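Local coordinates for CDA peptide synthetase I (Streptomyces coelicolor, PDB 5DU9), which is part of a peptide synthetase and belongs, by sequence, to the condensation-domain family, at residues F191-T194 with D195-V198; L68-E71 with E72-Y76; G59-T62 with L63-F67. The protein carries 1 engineered substitution. All coordinates share one frame; numbering follows the deposited sequence.

Interaction 1: residues F191-T194 with D195-V198; sequences FGDT and DRMV
The carboxylate of Asp-193 folds over the first turn of helix 194-205 and accepts a hydrogen bond from the backbone N of Arg-196, with OD2 2.9 Å from that nitrogen. CG stands trans to the residue's own backbone N (chi1 -180°), which lays the carboxylate against the amides of the first helical turn; the donor meets OD2 on its anti side, a little out of the carboxylate plane. Water 1 donates to Asp-193 OD1 and accepts from Asp-195 N. OD2 thus serves the turn directly and OD1 through water.

Two backbone bonds start the helix. Met-197 N reaches Asp-193 O over 3.3 Å, and the shorter, straighter bond from Val-198 N to Thr-194 O spans 2.8 Å at 167°. Asp-193 occupies the N-cap position of helix 194-205, and the OD2 bond is its capping bond; its negative charge at the positive end of the helix dipole is probably favourable.

Charges beyond the cap are looser. Arg-196 bends at chi3 and brings its guanidinium back beside Asp-193, where NE lies 3.8 Å from CB; OD2 is well out of the guanidinium plane, so no N-H points at it. The carboxylate of Asp-195 finds its partner outside the turn: OD1 is hydrogen-bonded to His-10 ND1.

Van der Waals contact falls on the buried side. CG2 of Thr-194 and CG2 of Val-198 approach obliquely to 4.1 Å. Val-198 CG2 and Met-197 CB both rest against Thr-194 O, each at 3.4 Å, and Met-197 packs onwards against Ala-302 and Val-309.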
loop_
_atom_site.group_PDB
_atom_site.type_symbol
_atom_site.label_atom_id
_atom_site.label_comp_id
_atom_site.label_asym_id
_atom_site.label_seq_id
_atom_site.Cartn_x
_atom_site.Cartn_y
_atom_site.Cartn_z
ATOM N N PHE A 191 0.602 -1.726 -20.756
ATOM C CA PHE A 191 1.200 -2.368 -19.591
ATOM C C PHE A 191 2.469 -3.115 -19.995
ATOM O O PHE A 191 2.686 -3.403 -21.177
ATOM C CB PHE A 191 0.208 -3.330 -18.930
ATOM C CG PHE A 191 -0.944 -2.645 -18.233
ATOM C CD1 PHE A 191 -0.756 -1.462 -17.540
ATOM C CD2 PHE A 191 -2.213 -3.197 -18.271
ATOM C CE1 PHE A 191 -1.815 -0.841 -16.898
ATOM C CE2 PHE A 191 -3.271 -2.581 -17.635
ATOM C CZ PHE A 191 -3.072 -1.404 -16.948
ATOM N N GLY A 192 3.301 -3.417 -19.004
ATOM C CA GLY A 192 4.535 -4.145 -19.228
ATOM C C GLY A 192 4.380 -5.640 -19.020
ATOM O O GLY A 192 3.273 -6.142 -18.815
ATOM N N ASP A 193 5.505 -6.349 -19.067
ATOM C CA ASP A 193 5.513 -7.808 -19.035
ATOM C C ASP A 193 6.071 -8.351 -17.726
ATOM O O ASP A 193 7.173 -7.998 -17.309
ATOM C CB ASP A 193 6.328 -8.354 -20.207
ATOM C CG ASP A 193 6.369 -9.863 -20.224
ATOM O OD1 ASP A 193 5.362 -10.479 -20.630
ATOM O OD2 ASP A 193 7.402 -10.434 -19.823
ATOM N N THR A 194 5.307 -9.232 -17.092
ATOM C CA THR A 194 5.682 -9.776 -15.793
ATOM C C THR A 194 6.894 -10.700 -15.900
ATOM O O THR A 194 7.779 -10.660 -15.049
ATOM C CB THR A 194 4.512 -10.543 -15.152
ATOM O OG1 THR A 194 3.388 -9.665 -15.007
ATOM C CG2 THR A 194 4.899 -11.084 -13.783
ATOM N N ASP A 195 6.937 -11.531 -16.937
ATOM C CA ASP A 195 8.039 -12.477 -17.086
ATOM C C ASP A 195 9.382 -11.752 -17.117
ATOM O O ASP A 195 10.344 -12.194 -16.495
ATOM C CB ASP A 195 7.875 -13.322 -18.354
ATOM C CG ASP A 195 6.809 -14.399 -18.214
ATOM O OD1 ASP A 195 6.529 -14.835 -17.078
ATOM O OD2 ASP A 195 6.264 -14.826 -19.251
ATOM N N ARG A 196 9.446 -10.632 -17.829
ATOM C CA ARG A 196 10.688 -9.872 -17.911
ATOM C C ARG A 196 11.031 -9.230 -16.569
ATOM O O ARG A 196 12.205 -9.126 -16.211
ATOM C CB ARG A 196 10.601 -8.801 -19.000
ATOM C CG ARG A 196 10.755 -9.348 -20.405
ATOM C CD ARG A 196 10.957 -8.229 -21.412
ATOM N NE ARG A 196 9.688 -7.729 -21.936
ATOM C CZ ARG A 196 9.391 -6.446 -22.133
ATOM N NH1 ARG A 196 10.260 -5.487 -21.837
ATOM N NH2 ARG A 196 8.204 -6.121 -22.625
ATOM N N MET A 197 10.008 -8.799 -15.835
ATOM C CA MET A 197 10.199 -8.220 -14.508
ATOM C C MET A 197 10.773 -9.274 -13.557
ATOM O O MET A 197 11.709 -9.009 -12.804
ATOM C CB MET A 197 8.870 -7.656 -13.976
ATOM C CG MET A 197 8.972 -6.922 -12.642
ATOM S SD MET A 197 7.493 -5.942 -12.258
ATOM C CE MET A 197 6.237 -7.215 -12.126
ATOM N N VAL A 198 10.213 -10.476 -13.603
ATOM C CA VAL A 198 10.708 -11.582 -12.789
ATOM C C VAL A 198 12.138 -11.959 -13.188
ATOM O O VAL A 198 12.975 -12.240 -12.331
ATOM C CB VAL A 198 9.780 -12.809 -12.915
ATOM C CG1 VAL A 198 10.403 -14.055 -12.284
ATOM C CG2 VAL A 198 8.437 -12.504 -12.273
HETATM O O HOH W 1 4.233 -12.155 -18.353
#

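Interaction 2: residues L68-E71 with E72-Y76; sequences LTDE and EGRPY
Asp-70 and Tyr-76 both hold CG between their own backbone N and carbonyl carbon (chi1 60° and 65°), which folds the carboxylate into the turn and swings the phenol across the hairpin to Leu-68. The tyrosine ring lies over the leucine side chain: Leu-68 CB makes a CH-pi contact 4.1 Å from the ring centroid, and Leu-68 CD1 reaches Tyr-76 OH at 3.5 Å. Water 2 joins that hydroxyl to Thr-69 O.

Asp-70 OD1 accepts from Arg-74 N at 2.8 Å, the donor standing well above the carboxylate plane, and takes a weak bond from Glu-72 N at 126°. OD2 accepts a hydrogen bond from water 4, which also donates to Glu-72 OE1 and accepts from Arg-74 NH1 in the guanidinium plane.

This is the tip of the antiparallel hairpin of strands 65-69 and 75-79, a type I turn from Asp-70 to Gly-73 with a G1 beta bulge: Gly-73 N bonds to Asp-70 O at 3.0 Å, Gly-73 has the positive phi that suits glycine, and Asp-70 N bonds to Arg-74 O at 2.8 Å. Leu-68 and Tyr-76 form the hydrogen-bonded pair, with Tyr-76 N 2.8 Å from Leu-68 O.

Glu-72 OE1 comes within 3.5 Å of Asp-70 OD1, a crowding of like charge that water 4 may ease. Pro-75 and Thr-69, on the other face of the hairpin, pack on Trp-20 of helix 14-24.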
loop_
_atom_site.group_PDB
_atom_site.type_symbol
_atom_site.label_atom_id
_atom_site.label_comp_id
_atom_site.label_asym_id
_atom_site.label_seq_id
_atom_site.Cartn_x
_atom_site.Cartn_y
_atom_site.Cartn_z
ATOM N N LEU A 68 -0.720 -22.140 -8.852
ATOM C CA LEU A 68 -0.757 -23.586 -8.696
ATOM C C LEU A 68 0.590 -24.070 -8.181
ATOM O O LEU A 68 1.550 -23.305 -8.141
ATOM C CB LEU A 68 -1.093 -24.253 -10.030
ATOM C CG LEU A 68 -2.346 -23.732 -10.740
ATOM C CD1 LEU A 68 -2.378 -24.207 -12.182
ATOM C CD2 LEU A 68 -3.601 -24.174 -10.006
ATOM N N THR A 69 0.655 -25.337 -7.784
ATOM C CA THR A 69 1.904 -25.948 -7.344
ATOM C C THR A 69 2.317 -27.047 -8.311
ATOM O O THR A 69 1.465 -27.753 -8.854
ATOM C CB THR A 69 1.783 -26.544 -5.931
ATOM O OG1 THR A 69 0.652 -27.422 -5.877
ATOM C CG2 THR A 69 1.615 -25.442 -4.895
ATOM N N ASP A 70 3.621 -27.195 -8.529
ATOM C CA ASP A 70 4.116 -28.242 -9.415
ATOM C C ASP A 70 4.319 -29.540 -8.634
ATOM O O ASP A 70 3.917 -29.647 -7.476
ATOM C CB ASP A 70 5.413 -27.807 -10.114
ATOM C CG ASP A 70 6.545 -27.493 -9.150
ATOM O OD1 ASP A 70 6.560 -28.018 -8.017
ATOM O OD2 ASP A 70 7.443 -26.719 -9.545
ATOM N N GLU A 71 4.943 -30.521 -9.276
ATOM C CA GLU A 71 5.104 -31.844 -8.686
ATOM C C GLU A 71 6.041 -31.823 -7.479
ATOM O O GLU A 71 5.965 -32.696 -6.614
ATOM C CB GLU A 71 5.623 -32.833 -9.734
ATOM C CG GLU A 71 4.614 -33.182 -10.826
ATOM C CD GLU A 71 4.309 -32.019 -11.761
ATOM O OE1 GLU A 71 5.099 -31.050 -11.802
ATOM O OE2 GLU A 71 3.273 -32.077 -12.455
ATOM N N GLU A 72 6.921 -30.827 -7.426
ATOM C CA GLU A 72 7.849 -30.676 -6.307
ATOM C C GLU A 72 7.271 -29.764 -5.221
ATOM O O GLU A 72 7.942 -29.454 -4.238
ATOM C CB GLU A 72 9.193 -30.123 -6.792
ATOM C CG GLU A 72 10.003 -31.096 -7.644
ATOM C CD GLU A 72 9.427 -31.299 -9.035
ATOM O OE1 GLU A 72 8.659 -30.432 -9.503
ATOM O OE2 GLU A 72 9.746 -32.331 -9.664
ATOM N N GLY A 73 6.027 -29.336 -5.407
ATOM C CA GLY A 73 5.346 -28.515 -4.424
ATOM C C GLY A 73 5.703 -27.040 -4.493
ATOM O O GLY A 73 5.398 -26.288 -3.568
ATOM N N ARG A 74 6.342 -26.625 -5.585
ATOM C CA ARG A 74 6.721 -25.223 -5.763
ATOM C C ARG A 74 5.641 -24.453 -6.521
ATOM O O ARG A 74 5.049 -24.979 -7.464
ATOM C CB ARG A 74 8.052 -25.117 -6.505
ATOM C CG ARG A 74 9.212 -25.772 -5.784
ATOM C CD ARG A 74 10.533 -25.449 -6.460
ATOM N NE ARG A 74 11.664 -26.079 -5.781
ATOM C CZ ARG A 74 12.146 -27.286 -6.069
ATOM N NH1 ARG A 74 11.606 -28.020 -7.035
ATOM N NH2 ARG A 74 13.177 -27.761 -5.386
ATOM N N PRO A 75 5.389 -23.196 -6.126
ATOM C CA PRO A 75 4.324 -22.426 -6.779
ATOM C C PRO A 75 4.698 -21.881 -8.154
ATOM O O PRO A 75 5.870 -21.601 -8.413
ATOM C CB PRO A 75 4.089 -21.270 -5.805
ATOM C CG PRO A 75 5.411 -21.067 -5.164
ATOM C CD PRO A 75 6.008 -22.439 -5.022
ATOM N N TYR A 76 3.702 -21.745 -9.023
ATOM C CA TYR A 76 3.861 -21.018 -10.273
ATOM C C TYR A 76 2.561 -20.294 -10.595
ATOM O O TYR A 76 1.516 -20.591 -10.015
ATOM C CB TYR A 76 4.272 -21.951 -11.420
ATOM C CG TYR A 76 3.255 -23.002 -11.827
ATOM C CD1 TYR A 76 2.266 -22.718 -12.763
ATOM C CD2 TYR A 76 3.310 -24.287 -11.306
ATOM C CE1 TYR A 76 1.349 -23.682 -13.152
ATOM C CE2 TYR A 76 2.397 -25.260 -11.692
ATOM C CZ TYR A 76 1.419 -24.950 -12.613
ATOM O OH TYR A 76 0.511 -25.913 -13.001
HETATM O O HOH W 2 0.169 -27.925 -11.555
HETATM O O HOH W 3 7.305 -23.866 -9.847
HETATM O O HOH W 4 10.065 -27.529 -9.115
#

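Interaction 3: residues G59-T62 with L63-F67; sequences GTET and LCSRF
Leu-63 and Thr-60 lie side by side on the buried, closely packed flank of this turn, the leucine CD1 3.8 Å from the threonine CG2. Thr-60 turns CG2 trans to its backbone N, toward the leucine, while its OG1 bonds back to Thr-56 O of the preceding helix. Thr-62 CG2 approaches Leu-63 CG at 4.2 Å from another direction, and its OG1 is held by Val-160 O.

The backbone oxygen of Glu-61 is gripped from opposite faces of its carbonyl plane, by Cys-64 N at 2.9 Å and by the hydroxyl of Ser-65 at 2.7 Å. Ser-65 OG is placed there by a chi1 of -69°, which sets it beside its own backbone N. The same hydroxyl bonds to Arg-77 NH1, and that arginine also forms a salt bridge with Glu-61 OE2, so residues of the turn share one partner on strand 75-79.

The looser side is where the turn opens into the strand. Ser-65 N reaches Thr-62 O only weakly, at 3.4 Å, and water 5 fills in by donating to both Thr-62 O and Ser-65 O.

Leu-63 N, bonded to Thr-60 O at 3.0 Å, and Cys-64 N, bonded to Glu-61 O, each reach back three residues, the pattern of a short 3-10 turn; here it leads from helix 46-58 into strand 65-69, the first strand of a two-stranded antiparallel hairpin.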
loop_
_atom_site.group_PDB
_atom_site.type_symbol
_atom_site.label_atom_id
_atom_site.label_comp_id
_atom_site.label_asym_id
_atom_site.label_seq_id
_atom_site.Cartn_x
_atom_site.Cartn_y
_atom_site.Cartn_z
ATOM N N GLY A 59 -6.994 -7.143 -20.288
ATOM C CA GLY A 59 -5.695 -6.608 -20.662
ATOM C C GLY A 59 -4.710 -6.526 -19.510
ATOM O O GLY A 59 -3.617 -5.986 -19.669
ATOM N N THR A 60 -5.092 -7.068 -18.355
ATOM C CA THR A 60 -4.265 -7.014 -17.149
ATOM C C THR A 60 -3.920 -8.425 -16.685
ATOM O O THR A 60 -4.707 -9.056 -15.983
ATOM C CB THR A 60 -4.982 -6.262 -16.012
ATOM O OG1 THR A 60 -5.405 -4.974 -16.475
ATOM C CG2 THR A 60 -4.062 -6.088 -14.810
ATOM N N GLU A 61 -2.740 -8.908 -17.066
ATOM C CA GLU A 61 -2.392 -10.314 -16.869
ATOM C C GLU A 61 -2.544 -10.759 -15.417
ATOM O O GLU A 61 -3.038 -11.848 -15.150
ATOM C CB GLU A 61 -0.957 -10.592 -17.341
ATOM C CG GLU A 61 -0.561 -12.058 -17.214
ATOM C CD GLU A 61 0.766 -12.389 -17.877
ATOM O OE1 GLU A 61 1.374 -11.496 -18.503
ATOM O OE2 GLU A 61 1.195 -13.558 -17.775
ATOM N N THR A 62 -2.131 -9.921 -14.474
ATOM C CA THR A 62 -2.145 -10.335 -13.079
ATOM C C THR A 62 -3.576 -10.551 -12.579
ATOM O O THR A 62 -3.816 -11.399 -11.721
ATOM C CB THR A 62 -1.425 -9.313 -12.176
ATOM O OG1 THR A 62 -1.177 -9.907 -10.897
ATOM C CG2 THR A 62 -2.234 -8.034 -12.007
ATOM N N LEU A 63 -4.527 -9.808 -13.134
ATOM C CA LEU A 63 -5.922 -9.955 -12.736
ATOM C C LEU A 63 -6.598 -11.124 -13.444
ATOM O O LEU A 63 -7.772 -11.395 -13.194
ATOM C CB LEU A 63 -6.701 -8.666 -13.012
ATOM C CG LEU A 63 -6.358 -7.470 -12.121
ATOM C CD1 LEU A 63 -7.107 -6.232 -12.604
ATOM C CD2 LEU A 63 -6.685 -7.753 -10.662
ATOM N N CYS A 64 -5.859 -11.801 -14.323
ATOM C CA CYS A 64 -6.349 -12.993 -15.016
ATOM C C CYS A 64 -5.565 -14.226 -14.602
ATOM O O CYS A 64 -5.589 -15.241 -15.296
ATOM C CB CYS A 64 -6.242 -12.828 -16.533
ATOM S SG CYS A 64 -7.269 -11.547 -17.226
ATOM N N SER A 65 -4.863 -14.132 -13.481
ATOM C CA SER A 65 -3.926 -15.172 -13.092
ATOM C C SER A 65 -4.421 -15.994 -11.912
ATOM O O SER A 65 -5.209 -15.526 -11.089
ATOM C CB SER A 65 -2.569 -14.556 -12.754
ATOM O OG SER A 65 -1.943 -14.038 -13.915
ATOM N N ARG A 66 -3.958 -17.237 -11.858
ATOM C CA ARG A 66 -4.128 -18.078 -10.685
ATOM C C ARG A 66 -2.776 -18.664 -10.317
ATOM O O ARG A 66 -1.808 -18.522 -11.069
ATOM C CB ARG A 66 -5.145 -19.182 -10.943
ATOM C CG ARG A 66 -4.755 -20.157 -12.036
ATOM C CD ARG A 66 -5.919 -21.075 -12.308
ATOM N NE ARG A 66 -5.576 -22.219 -13.143
ATOM C CZ ARG A 66 -6.103 -23.432 -13.002
ATOM N NH1 ARG A 66 -6.992 -23.675 -12.047
ATOM N NH2 ARG A 66 -5.736 -24.412 -13.813
ATOM N N PHE A 67 -2.713 -19.321 -9.165
ATOM C CA PHE A 67 -1.462 -19.864 -8.661
ATOM C C PHE A 67 -1.619 -21.331 -8.301
ATOM O O PHE A 67 -2.528 -21.715 -7.564
ATOM C CB PHE A 67 -0.988 -19.045 -7.464
ATOM C CG PHE A 67 -0.723 -17.610 -7.807
ATOM C CD1 PHE A 67 -1.770 -16.704 -7.902
ATOM C CD2 PHE A 67 0.563 -17.175 -8.080
ATOM C CE1 PHE A 67 -1.535 -15.391 -8.248
ATOM C CE2 PHE A 67 0.805 -15.861 -8.424
ATOM C CZ PHE A 67 -0.245 -14.967 -8.505
HETATM O O HOH W 5 -5.941 -12.867 -10.698
#

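From the N terminus, interaction 3 comes first, turning the chain from the end of helix 46-58 into strand 65-69. Interaction 2 follows along the same strand and closes the hairpin loop, returning the chain as strand 75-79; the two contacts meet where Tyr-76 O packs near Phe-67 CB. Interaction 1 lies much later, closing the start of helix 194-205. The three run in series, none nested or crossed. Interaction 1 nevertheless touches interaction 3, Phe-191 lying against Gly-59 and Thr-60, whereas it stays about 9 Å from interaction 2 at the nearest atoms. Arg-77 of strand 75-79 touches Thr-194, Asp-195 and Phe-67, joining hairpin and helix.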